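Local coordinates for protein ORF14 (Streptomyces clavuligerus, PDB 2WPX) that binds acetyl-CoA and probably acts as a tandem GNAT-type acyltransferase in the clavulanic acid biosynthesis pathway, at residues A123-S128 / G138-A143; A148-I153 / R327-T332. One frame throughout, in Å; residues are numbered along the deposited sequence.

Contact 1 (A123-S128 / G138-A143); sequences ATVVES and GPAAFA. With ACO (acetyl coenzyme *a), chain C.
The carboxylate of Glu127 presents a face to Ala140, whose CB sits 3.8 Å above Glu127 CD and roughly as far from both oxygens; OE2 of the same group also holds a salt bridge to Arg150 NE and a hydrogen bond from Trp331 NE1. The other flat group, the ring of Phe142, turns to the cofactor: the pantetheine methyl CEP rests over one face, displaced toward the rim, the ribose oxygen O4B approaches the edge in the ring plane, and Phe142 CD2 lies 3.5 Å from C2P of the thiol arm. The apolar joint between strand and helix is Val125. With CG1 anti to the backbone N (chi1 179°), that methyl is swung across Pro139 and reaches Pro139 CB at 3.6 Å, while Val125 CG2 faces Ala143 CB at 4.3 Å. In the GNAT fold the pyrophosphate loop leads into helix 101-115; strand 120-127 and helix 138-145 come next, and acetyl-CoA runs along the latter helix here. Ala123 CB, 3.6 Å from the acetyl CH3, and Ala143 CB, 3.8 Å from that CH3, bring one residue from each element to the acetyl end. Farther down, the backbone at Gly138 runs close against the adenine amino group. One water substitutes for a direct polar link: it donates to Val126 O at 2.9 Å and accepts from Ala140 N at 3.2 Å, giving a partner to an amide in the first helical turn, while Gly138 N bonds to Asp136 OD2.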
loop_
_atom_site.group_PDB
_atom_site.type_symbol
_atom_site.label_atom_id
_atom_site.label_comp_id
_atom_site.label_asym_id
_atom_site.label_seq_id
_atom_site.Cartn_x
_atom_site.Cartn_y
_atom_site.Cartn_z
ATOM N N ALA A 123 6.645 11.559 -0.084
ATOM C CA ALA A 123 6.959 10.534 0.853
ATOM C C ALA A 123 5.802 10.274 1.800
ATOM O O ALA A 123 5.089 11.198 2.187
ATOM C CB ALA A 123 8.231 10.955 1.660
ATOM N N THR A 124 5.627 9.015 2.159
ATOM C CA THR A 124 4.747 8.629 3.227
ATOM C C THR A 124 5.545 8.311 4.525
ATOM O O THR A 124 6.453 7.480 4.535
ATOM C CB THR A 124 3.920 7.440 2.849
ATOM O OG1 THR A 124 3.265 7.717 1.611
ATOM C CG2 THR A 124 2.873 7.213 3.880
ATOM N N VAL A 125 5.191 8.974 5.614
ATOM C CA VAL A 125 5.959 8.849 6.816
ATOM C C VAL A 125 5.092 8.232 7.859
ATOM O O VAL A 125 3.910 8.605 8.018
ATOM C CB VAL A 125 6.442 10.221 7.304
ATOM C CG1 VAL A 125 7.233 10.039 8.582
ATOM C CG2 VAL A 125 7.260 10.942 6.175
ATOM N N VAL A 126 5.641 7.283 8.603
ATOM C CA VAL A 126 4.869 6.739 9.687
ATOM C C VAL A 126 4.894 7.516 11.025
ATOM O O VAL A 126 5.951 7.712 11.629
ATOM C CB VAL A 126 5.259 5.333 9.937
ATOM C CG1 VAL A 126 4.465 4.820 11.188
ATOM C CG2 VAL A 126 5.006 4.520 8.637
ATOM N N GLU A 127 3.720 7.899 11.516
ATOM C CA GLU A 127 3.623 8.771 12.654
ATOM C C GLU A 127 2.592 8.208 13.594
ATOM O O GLU A 127 1.981 7.205 13.266
ATOM C CB GLU A 127 3.292 10.220 12.223
ATOM C CG GLU A 127 4.350 10.801 11.230
ATOM C CD GLU A 127 4.285 12.299 11.196
ATOM O OE1 GLU A 127 4.232 12.868 12.313
ATOM O OE2 GLU A 127 4.231 12.901 10.074
ATOM N N SER A 128 2.453 8.816 14.778
ATOM C CA SER A 128 1.428 8.448 15.753
ATOM C C SER A 128 0.031 9.008 15.525
ATOM O O SER A 128 -0.169 10.083 15.005
ATOM C CB SER A 128 1.832 8.842 17.173
ATOM O OG SER A 128 3.185 8.523 17.405
ATOM N N GLY A 138 11.425 9.262 14.892
ATOM C CA GLY A 138 12.568 9.340 13.952
ATOM C C GLY A 138 12.249 9.762 12.529
ATOM O O GLY A 138 12.691 10.808 12.068
ATOM N N PRO A 139 11.462 8.964 11.818
ATOM C CA PRO A 139 11.189 9.302 10.410
ATOM C C PRO A 139 10.746 10.763 10.187
ATOM O O PRO A 139 11.262 11.471 9.313
ATOM C CB PRO A 139 10.024 8.354 10.062
ATOM C CG PRO A 139 10.287 7.105 10.893
ATOM C CD PRO A 139 10.738 7.744 12.254
ATOM N N ALA A 140 9.782 11.212 10.977
ATOM C CA ALA A 140 9.287 12.574 10.848
ATOM C C ALA A 140 10.377 13.586 11.238
ATOM O O ALA A 140 10.514 14.651 10.588
ATOM C CB ALA A 140 8.026 12.762 11.721
ATOM N N ALA A 141 11.164 13.267 12.277
ATOM C CA ALA A 141 12.269 14.156 12.664
ATOM C C ALA A 141 13.371 14.167 11.561
ATOM O O ALA A 141 13.939 15.216 11.226
ATOM C CB ALA A 141 12.829 13.737 14.013
ATOM N N PHE A 142 13.638 13.014 10.968
ATOM C CA PHE A 142 14.462 12.951 9.754
ATOM C C PHE A 142 13.863 13.744 8.599
ATOM O O PHE A 142 14.525 14.625 8.061
ATOM C CB PHE A 142 14.713 11.482 9.362
ATOM C CG PHE A 142 15.428 11.295 8.049
ATOM C CD1 PHE A 142 16.793 11.605 7.905
ATOM C CD2 PHE A 142 14.754 10.753 6.969
ATOM C CE1 PHE A 142 17.448 11.428 6.686
ATOM C CE2 PHE A 142 15.391 10.581 5.748
ATOM C CZ PHE A 142 16.734 10.907 5.603
ATOM N N ALA A 143 12.595 13.512 8.264
ATOM C CA ALA A 143 12.018 14.172 7.104
ATOM C C ALA A 143 12.068 15.715 7.281
ATOM O O ALA A 143 12.443 16.436 6.342
ATOM C CB ALA A 143 10.594 13.659 6.817
HETATM N N1A ACO C . 15.313 10.703 16.275
HETATM C C2A ACO C . 15.437 12.019 16.186
HETATM N N3A ACO C . 16.016 12.656 15.151
HETATM C C4A ACO C . 16.476 11.949 14.117
HETATM C C5A ACO C . 16.348 10.571 14.174
HETATM C C6A ACO C . 15.762 9.948 15.267
HETATM N N6A ACO C . 15.645 8.623 15.296
HETATM N N7A ACO C . 16.886 10.071 13.065
HETATM C C8A ACO C . 17.285 11.093 12.312
HETATM N N9A ACO C . 17.049 12.221 12.945
HETATM C C1B ACO C . 17.425 13.510 12.326
HETATM C C2B ACO C . 18.589 14.260 12.974
HETATM O O2B ACO C . 18.505 15.621 12.568
HETATM C C3B ACO C . 19.747 13.637 12.275
HETATM O O3B ACO C . 20.837 14.525 12.128
HETATM P P3B ACO C . 22.003 14.439 13.218
HETATM O O7A ACO C . 23.331 15.367 13.007
HETATM O O8A ACO C . 21.526 14.009 14.627
HETATM O O9A ACO C . 21.391 15.718 13.721
HETATM C C4B ACO C . 19.261 13.518 10.820
HETATM O O4B ACO C . 17.832 13.293 10.902
HETATM C C5B ACO C . 20.221 12.307 10.783
HETATM O O5B ACO C . 19.986 11.575 9.746
HETATM P P1A ACO C . 20.966 10.491 9.338
HETATM O O1A ACO C . 21.296 10.798 7.802
HETATM O O2A ACO C . 22.165 10.198 10.232
HETATM O O3A ACO C . 20.002 9.306 9.670
HETATM P P2A ACO C . 19.801 7.780 9.385
HETATM O O4A ACO C . 19.810 7.178 10.835
HETATM O O5A ACO C . 20.839 7.112 8.559
HETATM O O6A ACO C . 18.214 7.819 8.927
HETATM C CBP ACO C . 15.918 7.023 9.066
HETATM C CCP ACO C . 17.316 6.804 8.450
HETATM C CDP ACO C . 16.447 8.294 9.708
HETATM C CEP ACO C . 15.388 7.159 7.686
HETATM C CAP ACO C . 16.083 5.641 9.751
HETATM O OAP ACO C . 15.442 5.740 10.982
HETATM C C9P ACO C . 15.331 4.538 8.975
HETATM O O9P ACO C . 15.884 3.917 8.077
HETATM N N8P ACO C . 14.152 4.171 9.481
HETATM C C7P ACO C . 13.299 3.148 8.848
HETATM C C6P ACO C . 12.976 3.700 7.465
HETATM C C5P ACO C . 12.141 4.970 7.454
HETATM O O5P ACO C . 11.255 5.186 8.266
HETATM N N4P ACO C . 12.425 5.788 6.487
HETATM C C3P ACO C . 11.582 6.937 6.232
HETATM C C2P ACO C . 12.349 8.235 6.347
HETATM S S1P ACO C . 11.058 9.445 5.975
HETATM C C ACO C . 11.592 9.933 4.427
HETATM O O ACO C . 12.389 9.213 3.824
HETATM C CH3 ACO C . 11.073 11.277 3.913
HETATM O O HOH W 1 7.773 9.560 12.876
#

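Contact 2 (A148-I153 / R327-T332); sequences AHRSDI and RWVFWT
Arg150 CG lies over the indole of Trp331, 3.6 Å from the centroid of the five-membered ring and 21° off the normal, a CH-pi contact. Its chi1 of -80° keeps CG beside the backbone N, and the chain then runs extended to NE alongside the tryptophan; the guanidinium is turned 50° from the indole plane, so the two do not stack in parallel. Val329 CG1 touches CD, and Ala148 adds its carbonyl at the indole edge. Arg150 and Trp331 are a non-hydrogen-bonded antiparallel pair, CA to CA 4.2 Å, whose CB bonds diverge. Flanking it is the hydrogen-bonded pair of His149 and Thr332, with His149 N to Thr332 O at 2.9 Å and Thr332 N to His149 O also at 2.9 Å. Next comes Ser151 N, bonded almost straight to Phe330 O at 2.8 Å. Beyond Ser151 the chain bends through an inverse gamma turn centred on Asp152, and water takes over: one molecule donates to both Ser151 O and Phe330 O, and a second receives Phe330 N at 3.1 Å and donates to Ile153 O at 2.9 Å. Phe330 O therefore receives a backbone N-H, a water and a weak hydrogen bond from Ser151 OG. Ile153 CG1 closes the outer end against Phe330 CD2 at 3.8 Å. Farther out, Glu127 is the shared carboxylate that probably sets Arg150 and Trp331 side by side, fixing the guanidinium's orientation and balancing its charge.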
loop_
_atom_site.group_PDB
_atom_site.type_symbol
_atom_site.label_atom_id
_atom_site.label_comp_id
_atom_site.label_asym_id
_atom_site.label_seq_id
_atom_site.Cartn_x
_atom_site.Cartn_y
_atom_site.Cartn_z
ATOM N N ALA A 148 11.890 18.590 4.171
ATOM C CA ALA A 148 10.557 18.261 3.669
ATOM C C ALA A 148 9.550 18.892 4.650
ATOM O O ALA A 148 9.909 19.248 5.791
ATOM C CB ALA A 148 10.371 16.746 3.597
ATOM N N HIS A 149 8.301 19.039 4.173
ATOM C CA HIS A 149 7.187 19.521 4.988
ATOM C C HIS A 149 5.987 18.571 4.843
ATOM O O HIS A 149 5.832 17.866 3.859
ATOM C CB HIS A 149 6.806 20.953 4.573
ATOM C CG HIS A 149 7.966 21.884 4.533
ATOM N ND1 HIS A 149 8.766 22.018 3.420
ATOM C CD2 HIS A 149 8.474 22.720 5.470
ATOM C CE1 HIS A 149 9.708 22.914 3.669
ATOM N NE2 HIS A 149 9.556 23.352 4.907
ATOM N N ARG A 150 5.131 18.559 5.842
ATOM C CA ARG A 150 3.881 17.804 5.752
ATOM C C ARG A 150 2.951 18.482 4.743
ATOM O O ARG A 150 2.842 19.703 4.759
ATOM C CB ARG A 150 3.220 17.754 7.132
ATOM C CG ARG A 150 3.862 16.688 7.987
ATOM C CD ARG A 150 3.146 16.566 9.308
ATOM N NE ARG A 150 3.935 15.795 10.264
ATOM C CZ ARG A 150 4.838 16.360 11.083
ATOM N NH1 ARG A 150 5.025 17.664 11.017
ATOM N NH2 ARG A 150 5.523 15.645 11.967
ATOM N N SER A 151 2.318 17.702 3.863
ATOM C CA SER A 151 1.341 18.208 2.878
ATOM C C SER A 151 0.034 18.471 3.552
ATOM O O SER A 151 -0.356 17.766 4.475
ATOM C CB SER A 151 1.074 17.151 1.803
ATOM O OG SER A 151 2.265 16.778 1.127
ATOM N N ASP A 152 -0.681 19.448 3.071
ATOM C CA ASP A 152 -2.003 19.695 3.645
ATOM C C ASP A 152 -3.064 18.825 2.971
ATOM O O ASP A 152 -3.902 19.316 2.247
ATOM C CB ASP A 152 -2.375 21.195 3.586
ATOM C CG ASP A 152 -3.642 21.521 4.414
ATOM O OD1 ASP A 152 -4.157 22.642 4.263
ATOM O OD2 ASP A 152 -4.163 20.665 5.191
ATOM N N ILE A 153 -2.956 17.521 3.160
ATOM C CA ILE A 153 -4.001 16.593 2.766
ATOM C C ILE A 153 -4.193 15.570 3.894
ATOM O O ILE A 153 -3.321 15.379 4.752
ATOM C CB ILE A 153 -3.656 15.879 1.417
ATOM C CG1 ILE A 153 -2.455 14.958 1.591
ATOM C CG2 ILE A 153 -3.451 16.932 0.283
ATOM C CD1 ILE A 153 -1.695 14.658 0.331
ATOM N N ARG A 327 -0.304 6.170 11.865
ATOM C CA ARG A 327 -0.773 7.215 10.957
ATOM C C ARG A 327 0.177 7.332 9.753
ATOM O O ARG A 327 1.408 7.283 9.921
ATOM C CB ARG A 327 -0.816 8.546 11.686
ATOM C CG ARG A 327 -1.518 9.657 10.903
ATOM C CD ARG A 327 -1.733 10.919 11.747
ATOM N NE ARG A 327 -2.594 11.909 11.098
ATOM C CZ ARG A 327 -2.288 13.199 10.949
ATOM N NH1 ARG A 327 -1.136 13.679 11.412
ATOM N NH2 ARG A 327 -3.137 14.025 10.348
ATOM N N TRP A 328 -0.386 7.479 8.547
ATOM C CA TRP A 328 0.422 7.524 7.327
ATOM C C TRP A 328 0.427 8.943 6.796
ATOM O O TRP A 328 -0.532 9.331 6.156
ATOM C CB TRP A 328 -0.177 6.579 6.266
ATOM C CG TRP A 328 0.178 5.181 6.480
ATOM C CD1 TRP A 328 0.896 4.680 7.513
ATOM C CD2 TRP A 328 -0.195 4.051 5.658
ATOM N NE1 TRP A 328 1.023 3.307 7.384
ATOM C CE2 TRP A 328 0.391 2.901 6.239
ATOM C CE3 TRP A 328 -0.950 3.902 4.477
ATOM C CZ2 TRP A 328 0.237 1.589 5.674
ATOM C CZ3 TRP A 328 -1.082 2.599 3.906
ATOM C CH2 TRP A 328 -0.486 1.476 4.494
ATOM N N VAL A 329 1.470 9.724 7.088
ATOM C CA VAL A 329 1.456 11.164 6.849
ATOM C C VAL A 329 2.235 11.536 5.563
ATOM O O VAL A 329 3.363 11.058 5.358
ATOM C CB VAL A 329 2.058 11.958 8.031
ATOM C CG1 VAL A 329 1.795 13.442 7.831
ATOM C CG2 VAL A 329 1.541 11.487 9.333
ATOM N N PHE A 330 1.628 12.364 4.705
ATOM C CA PHE A 330 2.218 12.686 3.404
ATOM C C PHE A 330 3.103 13.890 3.501
ATOM O O PHE A 330 2.694 14.953 4.016
ATOM C CB PHE A 330 1.140 12.834 2.324
ATOM C CG PHE A 330 0.243 11.638 2.251
ATOM C CD1 PHE A 330 0.707 10.438 1.742
ATOM C CD2 PHE A 330 -1.048 11.673 2.794
ATOM C CE1 PHE A 330 -0.124 9.279 1.745
ATOM C CE2 PHE A 330 -1.861 10.536 2.804
ATOM C CZ PHE A 330 -1.402 9.348 2.275
ATOM N N TRP A 331 4.352 13.719 3.074
ATOM C CA TRP A 331 5.318 14.808 3.131
ATOM C C TRP A 331 5.815 15.076 1.736
ATOM O O TRP A 331 5.776 14.197 0.875
ATOM C CB TRP A 331 6.515 14.458 4.020
ATOM C CG TRP A 331 6.323 14.360 5.588
ATOM C CD1 TRP A 331 5.569 13.473 6.267
ATOM C CD2 TRP A 331 6.968 15.152 6.574
ATOM N NE1 TRP A 331 5.715 13.627 7.622
ATOM C CE2 TRP A 331 6.552 14.676 7.841
ATOM C CE3 TRP A 331 7.843 16.248 6.517
ATOM C CZ2 TRP A 331 7.008 15.229 9.052
ATOM C CZ3 TRP A 331 8.296 16.796 7.713
ATOM C CH2 TRP A 331 7.865 16.288 8.966
ATOM N N THR A 332 6.391 16.252 1.543
ATOM C CA THR A 332 6.805 16.690 0.222
ATOM C C THR A 332 8.026 17.593 0.361
ATOM O O THR A 332 8.230 18.252 1.416
ATOM C CB THR A 332 5.656 17.471 -0.507
ATOM O OG1 THR A 332 6.102 17.856 -1.799
ATOM C CG2 THR A 332 5.261 18.784 0.265
HETATM O O HOH W 2 0.615 15.551 5.604
HETATM O O HOH W 3 -1.103 13.617 5.245
#

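From the N terminus, strand 120-127 comes first, and contact 1 closes the nine-residue loop that returns the chain as helix 138-145. The chain passes almost directly into 148-153, which waits for its partner until 327-332, so contact 2 encloses 173 residues. The two are in series, neither nested nor crossed, yet their centres lie 9 Å apart. Segment 327-332 pairs on one flank with 123-128, as in Ala123 O to Trp331 N at 2.8 Å, and on the other with 148-153. Strand 323-334, from the C-terminal part, thus lies between strands 120-127 and 149-162, while 149-162 in turn borders 301-307, consistent with an exchange of strands between the tandem halves.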